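Local atomic coordinates of putative arylalkylamine N-Acetyltransferase 7 (PDB entry 4FD7), a protein that probably transfers an acetyl group from acetyl-CoA to amine substrates, as a mosquito member of the GNAT family of N-acetyltransferases. Residues V29-Q34 against C90-S95; N59-L64 against N221-E226; A65-A70 against S119-A124; F139-V144 against Q203-I208. All blocks are in the same frame, centred on the assembly; numbering follows the deposited sequence.

Interaction 1 of 4, residues V29-Q34 against C90-S95; sequences VWYRVQ and CFREGS
R32 and F91 form the hydrogen-bonded pair at the middle of an antiparallel strand pairing in the five-stranded sheet of this GNAT fold. R32 N gives to F91 O at 2.8 Å, and F91 N gives back to R32 O at 2.9 Å. Y31 with R92 and V33 with C90 are the flanking non-hydrogen-bonded pairs. E93 N bonds to W30 O at 3.0 Å and carries the pairing just past the strand end.

On the face with R32 and F91, R32 gathers the polar groups. Its CG sits between the backbone N and the carbonyl carbon (chi1 62°), and the extended chain lays the guanidinium against F91. F91 CB lies over the centre of one guanidinium face. R32 NE gives a nearly straight in-plane bond (171°) to Q34 OE1 at 2.9 Å. R32 NH1 makes a salt bridge to E93 OE2 at 3.2 Å, and R32 NH2 reaches S95 O through a water. These partners fix the rotation of the group. E93 OE1 has its own salt bridge to R17, and a water links it to Y31 O. The Q34 amide stands almost upright to the F91 ring (88°), with Q34 CD in plane at the ring edge.

On the other face, R92 CB lies 3.6 Å from Y31 CE1, and R92 CG makes an off-centre CH-pi contact with the Y31 ring. C90 SG meets that ring obliquely. R92 NH1 forms a salt bridge with D22, and Y31 OH bonds to K21 O. A type II turn from R92 to S95 starts the hairpin to strand 98-108, part of the meandering antiparallel sheet typical of GNAT enzymes.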
loop_
_atom_site.group_PDB
_atom_site.type_symbol
_atom_site.label_atom_id
_atom_site.label_comp_id
_atom_site.label_asym_id
_atom_site.label_seq_id
_atom_site.Cartn_x
_atom_site.Cartn_y
_atom_site.Cartn_z
ATOM N N VAL A 29 14.767 7.107 -18.424
ATOM C CA VAL A 29 14.878 5.702 -18.714
ATOM C C VAL A 29 13.465 5.172 -18.549
ATOM O O VAL A 29 12.592 5.898 -18.063
ATOM C CB VAL A 29 15.879 5.034 -17.760
ATOM C CG1 VAL A 29 15.379 5.106 -16.321
ATOM C CG2 VAL A 29 16.185 3.596 -18.191
ATOM N N TRP A 30 13.223 3.937 -18.966
ATOM C CA TRP A 30 11.891 3.365 -18.858
ATOM C C TRP A 30 11.797 2.496 -17.626
ATOM O O TRP A 30 12.761 1.832 -17.253
ATOM C CB TRP A 30 11.568 2.523 -20.091
ATOM C CG TRP A 30 11.146 3.307 -21.261
ATOM C CD1 TRP A 30 11.935 3.735 -22.290
ATOM C CD2 TRP A 30 9.821 3.745 -21.560
ATOM N NE1 TRP A 30 11.181 4.425 -23.206
ATOM C CE2 TRP A 30 9.873 4.450 -22.778
ATOM C CE3 TRP A 30 8.587 3.618 -20.910
ATOM C CZ2 TRP A 30 8.749 5.031 -23.362
ATOM C CZ3 TRP A 30 7.468 4.200 -21.487
ATOM C CH2 TRP A 30 7.554 4.894 -22.699
ATOM N N TYR A 31 10.622 2.511 -16.996
ATOM C CA TYR A 31 10.325 1.632 -15.889
ATOM C C TYR A 31 9.024 0.907 -16.211
ATOM O O TYR A 31 8.271 1.337 -17.082
ATOM C CB TYR A 31 10.091 2.438 -14.605
ATOM C CG TYR A 31 11.288 3.210 -14.084
ATOM C CD1 TYR A 31 12.080 2.694 -13.063
ATOM C CD2 TYR A 31 11.604 4.461 -14.592
ATOM C CE1 TYR A 31 13.174 3.406 -12.569
ATOM C CE2 TYR A 31 12.684 5.175 -14.113
ATOM C CZ TYR A 31 13.466 4.645 -13.101
ATOM O OH TYR A 31 14.548 5.362 -12.617
ATOM N N ARG A 32 8.745 -0.171 -15.492
ATOM C CA ARG A 32 7.454 -0.827 -15.618
ATOM C C ARG A 32 6.910 -1.171 -14.234
ATOM O O ARG A 32 7.680 -1.318 -13.273
ATOM C CB ARG A 32 7.563 -2.097 -16.458
ATOM C CG ARG A 32 8.481 -3.158 -15.856
ATOM C CD ARG A 32 8.615 -4.352 -16.776
ATOM N NE ARG A 32 9.404 -5.422 -16.172
ATOM C CZ ARG A 32 10.731 -5.476 -16.197
ATOM N NH1 ARG A 32 11.428 -4.520 -16.799
ATOM N NH2 ARG A 32 11.360 -6.485 -15.614
ATOM N N VAL A 33 5.587 -1.289 -14.159
ATOM C CA VAL A 33 4.905 -1.812 -12.982
ATOM C C VAL A 33 4.168 -3.083 -13.419
ATOM O O VAL A 33 3.432 -3.072 -14.415
ATOM C CB VAL A 33 3.880 -0.822 -12.411
ATOM C CG1 VAL A 33 3.373 -1.329 -11.041
ATOM C CG2 VAL A 33 4.478 0.581 -12.291
ATOM N N GLN A 34 4.385 -4.176 -12.696
ATOM C CA GLN A 34 3.845 -5.469 -13.107
ATOM C C GLN A 34 3.480 -6.339 -11.920
ATOM O O GLN A 34 3.831 -6.020 -10.782
ATOM C CB GLN A 34 4.871 -6.225 -13.958
ATOM C CG GLN A 34 6.178 -6.542 -13.215
ATOM C CD GLN A 34 6.994 -7.626 -13.904
ATOM O OE1 GLN A 34 7.812 -7.348 -14.780
ATOM N NE2 GLN A 34 6.787 -8.862 -13.495
ATOM N N CYS A 90 7.737 -2.533 -9.183
ATOM C CA CYS A 90 8.302 -1.661 -10.212
ATOM C C CYS A 90 9.744 -2.061 -10.507
ATOM O O CYS A 90 10.555 -2.266 -9.589
ATOM C CB CYS A 90 8.254 -0.184 -9.764
ATOM S SG CYS A 90 8.935 1.039 -10.938
ATOM N N PHE A 91 10.054 -2.180 -11.795
ATOM C CA PHE A 91 11.439 -2.429 -12.222
ATOM C C PHE A 91 11.862 -1.359 -13.203
ATOM O O PHE A 91 11.044 -0.839 -13.951
ATOM C CB PHE A 91 11.581 -3.786 -12.929
ATOM C CG PHE A 91 11.299 -4.978 -12.054
ATOM C CD1 PHE A 91 12.103 -5.270 -10.958
ATOM C CD2 PHE A 91 10.236 -5.829 -12.348
ATOM C CE1 PHE A 91 11.844 -6.401 -10.159
ATOM C CE2 PHE A 91 9.966 -6.950 -11.555
ATOM C CZ PHE A 91 10.770 -7.238 -10.462
ATOM N N ARG A 92 13.150 -1.037 -13.192
ATOM C CA ARG A 92 13.758 -0.227 -14.235
ATOM C C ARG A 92 14.202 -1.166 -15.361
ATOM O O ARG A 92 14.802 -2.205 -15.097
ATOM C CB ARG A 92 14.975 0.503 -13.655
ATOM C CG ARG A 92 15.639 1.508 -14.593
ATOM C CD ARG A 92 16.726 2.227 -13.821
ATOM N NE ARG A 92 17.560 1.266 -13.108
ATOM C CZ ARG A 92 18.863 1.113 -13.313
ATOM N NH1 ARG A 92 19.489 1.881 -14.196
ATOM N NH2 ARG A 92 19.541 0.200 -12.628
ATOM N N GLU A 93 13.879 -0.821 -16.608
ATOM C CA GLU A 93 14.297 -1.617 -17.762
ATOM C C GLU A 93 15.805 -1.756 -17.761
ATOM O O GLU A 93 16.518 -0.757 -17.744
ATOM C CB GLU A 93 13.864 -0.968 -19.076
ATOM C CG GLU A 93 12.385 -0.706 -19.206
ATOM C CD GLU A 93 11.550 -1.957 -19.201
ATOM O OE1 GLU A 93 10.365 -1.849 -18.819
ATOM O OE2 GLU A 93 12.071 -3.037 -19.587
ATOM N N GLY A 94 16.278 -2.996 -17.764
ATOM C CA GLY A 94 17.699 -3.277 -17.765
ATOM C C GLY A 94 18.170 -3.879 -16.455
ATOM O O GLY A 94 19.320 -4.312 -16.349
ATOM N N SER A 95 17.287 -3.920 -15.460
ATOM C CA SER A 95 17.690 -4.344 -14.119
ATOM C C SER A 95 16.622 -5.147 -13.388
ATOM O O SER A 95 15.438 -4.807 -13.422
ATOM C CB SER A 95 18.078 -3.135 -13.273
ATOM O OG SER A 95 18.297 -3.521 -11.926
HETATM O O HOH W 1 8.568 -0.084 -19.216
HETATM O O HOH W 2 14.050 -6.119 -15.001
HETATM O O HOH W 3 14.437 -4.686 -18.083
#

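Interaction 2 of 4, residues N59-L64 against N221-E226; sequences NQAKGL and NYPGIE
A61 CB makes the tight part of this contact. It lies at the edge of the Y222 ring, near its plane. A61 CB is 4.0 Å from Y222 CB and also 4.0 Å from I225 CD1. P223 O comes closer, 3.5 Å from A61 CB. The proline ring lies alongside the helix end, with P223 CD 3.4 Å from A61 O. I225 and Y222 are buried, and the Y222 ring also meets Y210 while its OH bonds to T128.

A helix C-cap and a beta turn face each other here. Helix 57-62 ends in a Schellman motif: G63 has positive phi, and L64 N bonds back to N59 O. Residues Y222 to I225 form a type II turn, with G224 at its third position.

The K62 side is partly exposed and its ring contact is oblique, yet it holds one firm bond. The chain bends at chi2 (-51°) and chi3, turning back toward the loop. K62 CG comes 3.7 Å from Y222 CE1. K62 NZ gives a bond of 2.7 Å to N221 O, in the carbonyl plane. At 5.2 Å from K62 NZ to the Y222 ring centroid, cation-pi attraction is at most weak. On the solvent side both G224 and E226 are exposed, and G224 N bonds to E226 OE2, met from above the carboxylate plane.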
loop_
_atom_site.group_PDB
_atom_site.type_symbol
_atom_site.label_atom_id
_atom_site.label_comp_id
_atom_site.label_asym_id
_atom_site.label_seq_id
_atom_site.Cartn_x
_atom_site.Cartn_y
_atom_site.Cartn_z
ATOM N N ASN A 59 4.967 3.857 11.120
ATOM C CA ASN A 59 5.977 2.896 11.543
ATOM C C ASN A 59 7.101 3.593 12.291
ATOM O O ASN A 59 7.508 3.162 13.372
ATOM C CB ASN A 59 6.546 2.135 10.337
ATOM C CG ASN A 59 5.504 1.313 9.624
ATOM O OD1 ASN A 59 4.432 1.032 10.164
ATOM N ND2 ASN A 59 5.812 0.913 8.393
ATOM N N GLN A 60 7.588 4.678 11.711
ATOM C CA GLN A 60 8.668 5.450 12.316
ATOM C C GLN A 60 8.258 6.009 13.675
ATOM O O GLN A 60 9.050 6.011 14.618
ATOM C CB GLN A 60 9.075 6.587 11.369
ATOM C CG GLN A 60 10.582 6.763 11.162
ATOM C CD GLN A 60 10.894 7.648 9.960
ATOM O OE1 GLN A 60 10.207 8.643 9.710
ATOM N NE2 GLN A 60 11.902 7.264 9.186
ATOM N N ALA A 61 7.023 6.491 13.778
ATOM C CA ALA A 61 6.555 7.064 15.043
ATOM C C ALA A 61 6.431 5.981 16.111
ATOM O O ALA A 61 6.577 6.258 17.303
ATOM C CB ALA A 61 5.230 7.793 14.863
ATOM N N LYS A 62 6.160 4.748 15.697
ATOM C CA LYS A 62 6.066 3.649 16.662
ATOM C C LYS A 62 7.387 2.911 16.876
ATOM O O LYS A 62 7.468 2.030 17.746
ATOM C CB LYS A 62 4.984 2.637 16.245
ATOM C CG LYS A 62 3.565 3.177 16.279
ATOM C CD LYS A 62 3.282 3.832 17.614
ATOM C CE LYS A 62 2.128 3.172 18.313
ATOM N NZ LYS A 62 1.952 3.831 19.638
ATOM N N GLY A 63 8.415 3.254 16.101
ATOM C CA GLY A 63 9.696 2.568 16.232
ATOM C C GLY A 63 9.652 1.148 15.702
ATOM O O GLY A 63 10.443 0.309 16.102
ATOM N N LEU A 64 8.705 0.871 14.826
ATOM C CA LEU A 64 8.515 -0.453 14.285
ATOM C C LEU A 64 9.763 -1.180 13.744
ATOM O O LEU A 64 9.902 -2.347 13.958
ATOM C CB LEU A 64 7.424 -0.412 13.204
ATOM C CG LEU A 64 6.979 -1.728 12.578
ATOM C CD1 LEU A 64 7.488 -2.864 13.391
ATOM C CD2 LEU A 64 5.482 -1.792 12.504
ATOM N N ASN A 221 -1.664 6.319 19.415
ATOM C CA ASN A 221 -0.762 7.427 19.723
ATOM C C ASN A 221 0.505 7.338 18.867
ATOM O O ASN A 221 1.157 6.292 18.833
ATOM C CB ASN A 221 -0.389 7.366 21.208
ATOM C CG ASN A 221 0.140 8.678 21.734
ATOM O OD1 ASN A 221 -0.637 9.569 22.107
ATOM N ND2 ASN A 221 1.464 8.809 21.786
ATOM N N TYR A 222 0.853 8.431 18.190
ATOM C CA TYR A 222 1.949 8.439 17.228
ATOM C C TYR A 222 2.860 9.620 17.468
ATOM O O TYR A 222 2.690 10.679 16.855
ATOM C CB TYR A 222 1.402 8.440 15.795
ATOM C CG TYR A 222 0.643 7.178 15.521
ATOM C CD1 TYR A 222 1.290 6.056 15.035
ATOM C CD2 TYR A 222 -0.716 7.082 15.805
ATOM C CE1 TYR A 222 0.605 4.873 14.811
ATOM C CE2 TYR A 222 -1.410 5.899 15.590
ATOM C CZ TYR A 222 -0.748 4.807 15.096
ATOM O OH TYR A 222 -1.434 3.635 14.876
ATOM N N PRO A 223 3.842 9.429 18.366
ATOM C CA PRO A 223 4.756 10.487 18.797
ATOM C C PRO A 223 5.416 11.186 17.617
ATOM O O PRO A 223 6.116 10.532 16.825
ATOM C CB PRO A 223 5.816 9.731 19.599
ATOM C CG PRO A 223 5.151 8.451 20.038
ATOM C CD PRO A 223 4.230 8.111 18.899
ATOM N N GLY A 224 5.170 12.481 17.487
ATOM C CA GLY A 224 5.919 13.300 16.555
ATOM C C GLY A 224 5.214 13.588 15.243
ATOM O O GLY A 224 5.692 14.409 14.450
ATOM N N ILE A 225 4.095 12.908 15.002
ATOM C CA ILE A 225 3.315 13.131 13.781
ATOM C C ILE A 225 1.863 13.452 14.124
ATOM O O ILE A 225 0.958 13.231 13.322
ATOM C CB ILE A 225 3.377 11.914 12.820
ATOM C CG1 ILE A 225 2.722 10.684 13.451
ATOM C CG2 ILE A 225 4.818 11.631 12.413
ATOM C CD1 ILE A 225 2.470 9.539 12.471
ATOM N N GLU A 226 1.648 13.980 15.325
ATOM C CA GLU A 226 0.300 14.209 15.829
ATOM C C GLU A 226 -0.542 15.170 14.965
ATOM O O GLU A 226 -1.766 15.036 14.885
ATOM C CB GLU A 226 0.354 14.698 17.283
ATOM C CG GLU A 226 1.001 13.718 18.257
ATOM C CD GLU A 226 2.483 13.972 18.472
ATOM O OE1 GLU A 226 3.093 14.741 17.682
ATOM O OE2 GLU A 226 3.041 13.392 19.440
#

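Interaction 3 of 4, residues A65-A70 against S119-A124; sequences AKDLVA and SAIFQA
S119 OG is gripped by two polar partners. F122 N gives S119 OG a bond of 2.8 Å, and D73 OD2 of helix 68-81 is hydrogen-bonded to it. S119 is the N-cap residue of helix 120-136, and the bond from F122 N is its capping bond. S119 OG lies between the backbone N and the carbonyl carbon (chi1 74°), where it can reach F122 N. S119 OG also touches the other segment, 3.4 Å from A70 CA.

The facing helix is capped in a similar way. D67 is the N-cap of helix 68-81, and D67 OD1 accepts from A70 N at 2.9 Å, on the anti side of the carboxylate. Two helix N-termini therefore meet here, each closed by a side chain of its own.

No hydrogen bond joins the two segments directly. The rest is van der Waals contact, mostly of apolar groups. V69 CG1 lies 3.7 Å from S119 CB. A70 CB meets I121 CG2 at 3.8 Å. The other branch of I121 reaches across to D67, with I121 CD1 4.0 Å from D67 OD2. F122 turns its ring away from 65-70.

That ring packs on V74 and L77 further along helix 68-81 and meets F117 edge-to-face. L64, in the loop after helix 57-62, lies against A70, so the contact joins the starts of helices 68-81 and 120-136 beside that loop.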
loop_
_atom_site.group_PDB
_atom_site.type_symbol
_atom_site.label_atom_id
_atom_site.label_comp_id
_atom_site.label_asym_id
_atom_site.label_seq_id
_atom_site.Cartn_x
_atom_site.Cartn_y
_atom_site.Cartn_z
ATOM N N ALA A 65 10.637 -0.492 13.038
ATOM C CA ALA A 65 11.733 -1.185 12.361
ATOM C C ALA A 65 12.813 -1.757 13.299
ATOM O O ALA A 65 13.622 -2.579 12.882
ATOM C CB ALA A 65 12.369 -0.281 11.296
ATOM N N LYS A 66 12.837 -1.300 14.543
ATOM C CA LYS A 66 13.799 -1.802 15.524
ATOM C C LYS A 66 13.157 -2.853 16.400
ATOM O O LYS A 66 13.844 -3.555 17.153
ATOM C CB LYS A 66 14.318 -0.663 16.421
ATOM C CG LYS A 66 15.256 0.319 15.719
ATOM C CD LYS A 66 16.287 -0.386 14.837
ATOM C CE LYS A 66 17.238 0.657 14.231
ATOM N NZ LYS A 66 18.228 0.097 13.272
ATOM N N ASP A 67 11.836 -2.974 16.303
ATOM C CA ASP A 67 11.120 -3.947 17.127
ATOM C C ASP A 67 10.862 -5.268 16.420
ATOM O O ASP A 67 10.060 -5.337 15.499
ATOM C CB ASP A 67 9.783 -3.395 17.617
ATOM C CG ASP A 67 9.200 -4.238 18.729
ATOM O OD1 ASP A 67 8.609 -5.308 18.446
ATOM O OD2 ASP A 67 9.368 -3.848 19.899
ATOM N N LEU A 68 11.502 -6.339 16.886
ATOM C CA LEU A 68 11.393 -7.619 16.173
ATOM C C LEU A 68 9.991 -8.240 16.203
ATOM O O LEU A 68 9.573 -8.870 15.220
ATOM C CB LEU A 68 12.465 -8.621 16.641
ATOM C CG LEU A 68 13.928 -8.183 16.471
ATOM C CD1 LEU A 68 14.905 -9.203 17.046
ATOM C CD2 LEU A 68 14.257 -7.909 15.019
ATOM N N VAL A 69 9.262 -8.082 17.309
ATOM C CA VAL A 69 7.920 -8.665 17.388
ATOM C C VAL A 69 6.978 -7.949 16.413
ATOM O O VAL A 69 6.212 -8.574 15.675
ATOM C CB VAL A 69 7.361 -8.611 18.827
ATOM C CG1 VAL A 69 5.945 -9.164 18.868
ATOM C CG2 VAL A 69 8.253 -9.411 19.776
ATOM N N ALA A 70 7.052 -6.628 16.387
ATOM C CA ALA A 70 6.203 -5.868 15.470
ATOM C C ALA A 70 6.535 -6.142 13.992
ATOM O O ALA A 70 5.634 -6.270 13.135
ATOM C CB ALA A 70 6.289 -4.390 15.797
ATOM N N SER A 119 2.412 -7.934 18.805
ATOM C CA SER A 119 2.958 -6.675 19.316
ATOM C C SER A 119 1.873 -5.639 19.563
ATOM O O SER A 119 0.991 -5.445 18.725
ATOM C CB SER A 119 3.967 -6.098 18.328
ATOM O OG SER A 119 3.307 -5.557 17.193
ATOM N N ALA A 120 1.953 -4.949 20.700
ATOM C CA ALA A 120 1.070 -3.814 20.937
ATOM C C ALA A 120 1.190 -2.830 19.791
ATOM O O ALA A 120 0.188 -2.277 19.340
ATOM C CB ALA A 120 1.417 -3.115 22.250
ATOM N N ILE A 121 2.431 -2.643 19.332
ATOM C CA ILE A 121 2.769 -1.697 18.278
ATOM C C ILE A 121 1.994 -1.966 16.974
ATOM O O ILE A 121 1.276 -1.086 16.471
ATOM C CB ILE A 121 4.280 -1.725 17.992
ATOM C CG1 ILE A 121 5.056 -1.001 19.107
ATOM C CG2 ILE A 121 4.601 -1.104 16.623
ATOM C CD1 ILE A 121 6.570 -1.206 19.002
ATOM N N PHE A 122 2.133 -3.168 16.415
ATOM C CA PHE A 122 1.407 -3.399 15.163
ATOM C C PHE A 122 -0.090 -3.549 15.381
ATOM O O PHE A 122 -0.879 -3.205 14.509
ATOM C CB PHE A 122 1.977 -4.525 14.298
ATOM C CG PHE A 122 1.430 -4.511 12.895
ATOM C CD1 PHE A 122 1.868 -3.561 11.988
ATOM C CD2 PHE A 122 0.436 -5.406 12.499
ATOM C CE1 PHE A 122 1.345 -3.493 10.686
ATOM C CE2 PHE A 122 -0.088 -5.359 11.209
ATOM C CZ PHE A 122 0.366 -4.391 10.292
ATOM N N GLN A 123 -0.498 -4.030 16.548
ATOM C CA GLN A 123 -1.927 -4.135 16.789
ATOM C C GLN A 123 -2.540 -2.745 16.737
ATOM O O GLN A 123 -3.625 -2.557 16.176
ATOM C CB GLN A 123 -2.235 -4.801 18.123
ATOM C CG GLN A 123 -3.722 -5.067 18.296
ATOM C CD GLN A 123 -4.177 -6.296 17.528
ATOM O OE1 GLN A 123 -3.644 -7.386 17.724
ATOM N NE2 GLN A 123 -5.165 -6.124 16.649
ATOM N N ALA A 124 -1.826 -1.771 17.306
ATOM C CA ALA A 124 -2.271 -0.386 17.258
ATOM C C ALA A 124 -2.282 0.148 15.836
ATOM O O ALA A 124 -3.226 0.834 15.432
ATOM C CB ALA A 124 -1.397 0.489 18.145
#

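Interaction 4 of 4, residues F139-V144 against Q203-I208; sequences FDRYNV and QEDFTI
R141 and D205 form a surface salt bridge between the end of helix 138-142 and strand 203-209, an outer strand of the three-stranded antiparallel sheet in this GNAT fold. The strand carries a classic beta bulge here: D205 and F206 both face Y232 of strand 229-236.

The R141 side chain leaves the helix with CB directed toward the strand. It runs extended through CG to CD, then bends at chi3 (55°). This bend turns the guanidinium so that NH1 and NH2 meet D205 end-on, both at one oxygen. At the centre of the group, R141 CZ lies 3.5 Å from D205 OD1. R141 NH1 gives a bond of 3.0 Å to D205 OD1, which it meets from above the carboxylate plane. R141 NH1 also bonds back to A136 O, in helix 120-136. R141 NH2 gives to the anti lone pair of D205 OD1 at 3.2 Å. Both bonds lie in the guanidinium plane, which is turned 56° from the carboxylate. R141 NH2 has a further, weak bond to Q203 OE1 at 2.9 Å; its angle is only 117°.

D205 OD1 is thus held by both arginine nitrogens, and S234 OG of strand 229-236 adds another hydrogen bond. The positive group should favour an ionised D205. S234 OG is also bonded to Y142 OH, so the tyrosine is tied to the same cluster. The Y142 ring turns its edge to D205. Beyond it, Y142 OH lies 3.3 Å from Q203 CD, near the amide but with a poor angle for bonding to OE1.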
loop_
_atom_site.group_PDB
_atom_site.type_symbol
_atom_site.label_atom_id
_atom_site.label_comp_id
_atom_site.label_asym_id
_atom_site.label_seq_id
_atom_site.Cartn_x
_atom_site.Cartn_y
_atom_site.Cartn_z
ATOM N N PHE A 139 -17.955 0.221 1.289
ATOM C CA PHE A 139 -18.886 -0.722 0.657
ATOM C C PHE A 139 -20.260 -0.120 0.484
ATOM O O PHE A 139 -20.835 -0.191 -0.592
ATOM C CB PHE A 139 -19.010 -2.023 1.455
ATOM C CG PHE A 139 -17.709 -2.746 1.624
ATOM C CD1 PHE A 139 -17.139 -3.436 0.560
ATOM C CD2 PHE A 139 -17.046 -2.720 2.841
ATOM C CE1 PHE A 139 -15.930 -4.107 0.718
ATOM C CE2 PHE A 139 -15.834 -3.391 3.000
ATOM C CZ PHE A 139 -15.279 -4.074 1.931
ATOM N N ASP A 140 -20.781 0.497 1.540
ATOM C CA ASP A 140 -22.093 1.132 1.448
ATOM C C ASP A 140 -22.078 2.415 0.617
ATOM O O ASP A 140 -23.025 2.697 -0.101
ATOM C CB ASP A 140 -22.659 1.412 2.836
ATOM C CG ASP A 140 -23.113 0.149 3.546
ATOM O OD1 ASP A 140 -23.415 -0.848 2.862
ATOM O OD2 ASP A 140 -23.187 0.163 4.793
ATOM N N ARG A 141 -21.007 3.194 0.725
ATOM C CA ARG A 141 -20.905 4.436 -0.033
ATOM C C ARG A 141 -20.892 4.195 -1.534
ATOM O O ARG A 141 -21.478 4.967 -2.295
ATOM C CB ARG A 141 -19.663 5.221 0.375
ATOM C CG ARG A 141 -19.934 6.173 1.527
ATOM C CD ARG A 141 -18.713 6.987 1.890
ATOM N NE ARG A 141 -18.166 7.726 0.753
ATOM C CZ ARG A 141 -16.895 7.651 0.366
ATOM N NH1 ARG A 141 -16.048 6.863 1.025
ATOM N NH2 ARG A 141 -16.465 8.355 -0.680
ATOM N N TYR A 142 -20.217 3.135 -1.961
ATOM C CA TYR A 142 -20.163 2.846 -3.390
ATOM C C TYR A 142 -21.075 1.700 -3.839
ATOM O O TYR A 142 -21.148 1.405 -5.037
ATOM C CB TYR A 142 -18.728 2.542 -3.804
ATOM C CG TYR A 142 -17.818 3.747 -3.852
ATOM C CD1 TYR A 142 -16.914 4.009 -2.834
ATOM C CD2 TYR A 142 -17.833 4.601 -4.946
ATOM C CE1 TYR A 142 -16.048 5.105 -2.906
ATOM C CE2 TYR A 142 -16.989 5.692 -5.019
ATOM C CZ TYR A 142 -16.101 5.946 -4.006
ATOM O OH TYR A 142 -15.262 7.048 -4.115
ATOM N N ASN A 143 -21.765 1.072 -2.889
ATOM C CA ASN A 143 -22.615 -0.084 -3.173
ATOM C C ASN A 143 -21.815 -1.148 -3.904
ATOM O O ASN A 143 -22.191 -1.593 -4.999
ATOM C CB ASN A 143 -23.853 0.306 -4.001
ATOM C CG ASN A 143 -24.904 -0.793 -4.029
ATOM O OD1 ASN A 143 -25.089 -1.498 -3.044
ATOM N ND2 ASN A 143 -25.604 -0.932 -5.155
ATOM N N VAL A 144 -20.670 -1.499 -3.324
ATOM C CA VAL A 144 -19.857 -2.591 -3.833
ATOM C C VAL A 144 -19.582 -3.580 -2.710
ATOM O O VAL A 144 -19.689 -3.239 -1.527
ATOM C CB VAL A 144 -18.513 -2.098 -4.414
ATOM C CG1 VAL A 144 -18.758 -1.150 -5.566
ATOM C CG2 VAL A 144 -17.681 -1.416 -3.328
ATOM N N GLN A 203 -9.861 10.131 -4.441
ATOM C CA GLN A 203 -10.578 11.167 -3.708
ATOM C C GLN A 203 -10.534 10.889 -2.209
ATOM O O GLN A 203 -10.517 9.735 -1.785
ATOM C CB GLN A 203 -12.046 11.205 -4.132
ATOM C CG GLN A 203 -12.799 9.926 -3.782
ATOM C CD GLN A 203 -14.266 10.152 -3.490
ATOM O OE1 GLN A 203 -14.719 9.946 -2.361
ATOM N NE2 GLN A 203 -15.023 10.553 -4.508
ATOM N N GLU A 204 -10.560 11.944 -1.405
ATOM C CA GLU A 204 -10.540 11.789 0.046
ATOM C C GLU A 204 -11.894 11.315 0.566
ATOM O O GLU A 204 -12.909 11.988 0.340
ATOM C CB GLU A 204 -10.147 13.116 0.712
ATOM C CG GLU A 204 -8.816 13.649 0.198
ATOM C CD GLU A 204 -8.207 14.742 1.064
ATOM O OE1 GLU A 204 -8.827 15.122 2.090
ATOM O OE2 GLU A 204 -7.092 15.203 0.707
ATOM N N ASP A 205 -11.912 10.160 1.237
ATOM C CA ASP A 205 -13.139 9.624 1.830
ATOM C C ASP A 205 -13.233 10.127 3.251
ATOM O O ASP A 205 -14.289 10.585 3.719
ATOM C CB ASP A 205 -13.111 8.099 1.925
ATOM C CG ASP A 205 -12.678 7.424 0.649
ATOM O OD1 ASP A 205 -13.434 7.466 -0.343
ATOM O OD2 ASP A 205 -11.591 6.798 0.668
ATOM N N PHE A 206 -12.119 10.001 3.958
ATOM C CA PHE A 206 -12.147 10.352 5.370
ATOM C C PHE A 206 -10.776 10.823 5.760
ATOM O O PHE A 206 -9.779 10.270 5.303
ATOM C CB PHE A 206 -12.552 9.138 6.210
ATOM C CG PHE A 206 -12.694 9.432 7.682
ATOM C CD1 PHE A 206 -13.799 10.103 8.161
ATOM C CD2 PHE A 206 -11.714 9.044 8.582
ATOM C CE1 PHE A 206 -13.933 10.376 9.524
ATOM C CE2 PHE A 206 -11.845 9.312 9.936
ATOM C CZ PHE A 206 -12.960 9.981 10.406
ATOM N N THR A 207 -10.717 11.856 6.591
ATOM C CA THR A 207 -9.423 12.348 7.006
ATOM C C THR A 207 -9.436 12.671 8.490
ATOM O O THR A 207 -10.452 13.140 9.031
ATOM C CB THR A 207 -8.953 13.544 6.131
ATOM O OG1 THR A 207 -7.643 13.946 6.545
ATOM C CG2 THR A 207 -9.904 14.716 6.242
ATOM N N ILE A 208 -8.317 12.389 9.155
ATOM C CA ILE A 208 -8.264 12.579 10.602
ATOM C C ILE A 208 -6.803 12.626 11.058
ATOM O O ILE A 208 -5.996 11.861 10.563
ATOM C CB ILE A 208 -9.059 11.458 11.342
ATOM C CG1 ILE A 208 -9.157 11.767 12.845
ATOM C CG2 ILE A 208 -8.462 10.060 11.077
ATOM C CD1 ILE A 208 -9.840 10.675 13.679
#

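How the interactions relate
Interactions 2 and 3 are neighbours, with centres about 12 Å apart. They touch where K62 O lies 3.6 Å from I121 CD1, and L64 packs between helices 68-81 and 120-136. Interaction 4 is separate from both: its nearest atoms are about 7 Å from interaction 2 and 11 Å from interaction 3. Helix 120-136 links interactions 3 and 4, since it starts in interaction 3 and leads on to helix 138-142 of interaction 4. Interaction 1 stands apart, its centre about 32 Å from those of interactions 2 and 4. In GNAT enzymes the acetyl-CoA pyrophosphate sits at the loop before the helix that probably corresponds to 164-170; none of the four contacts includes that loop.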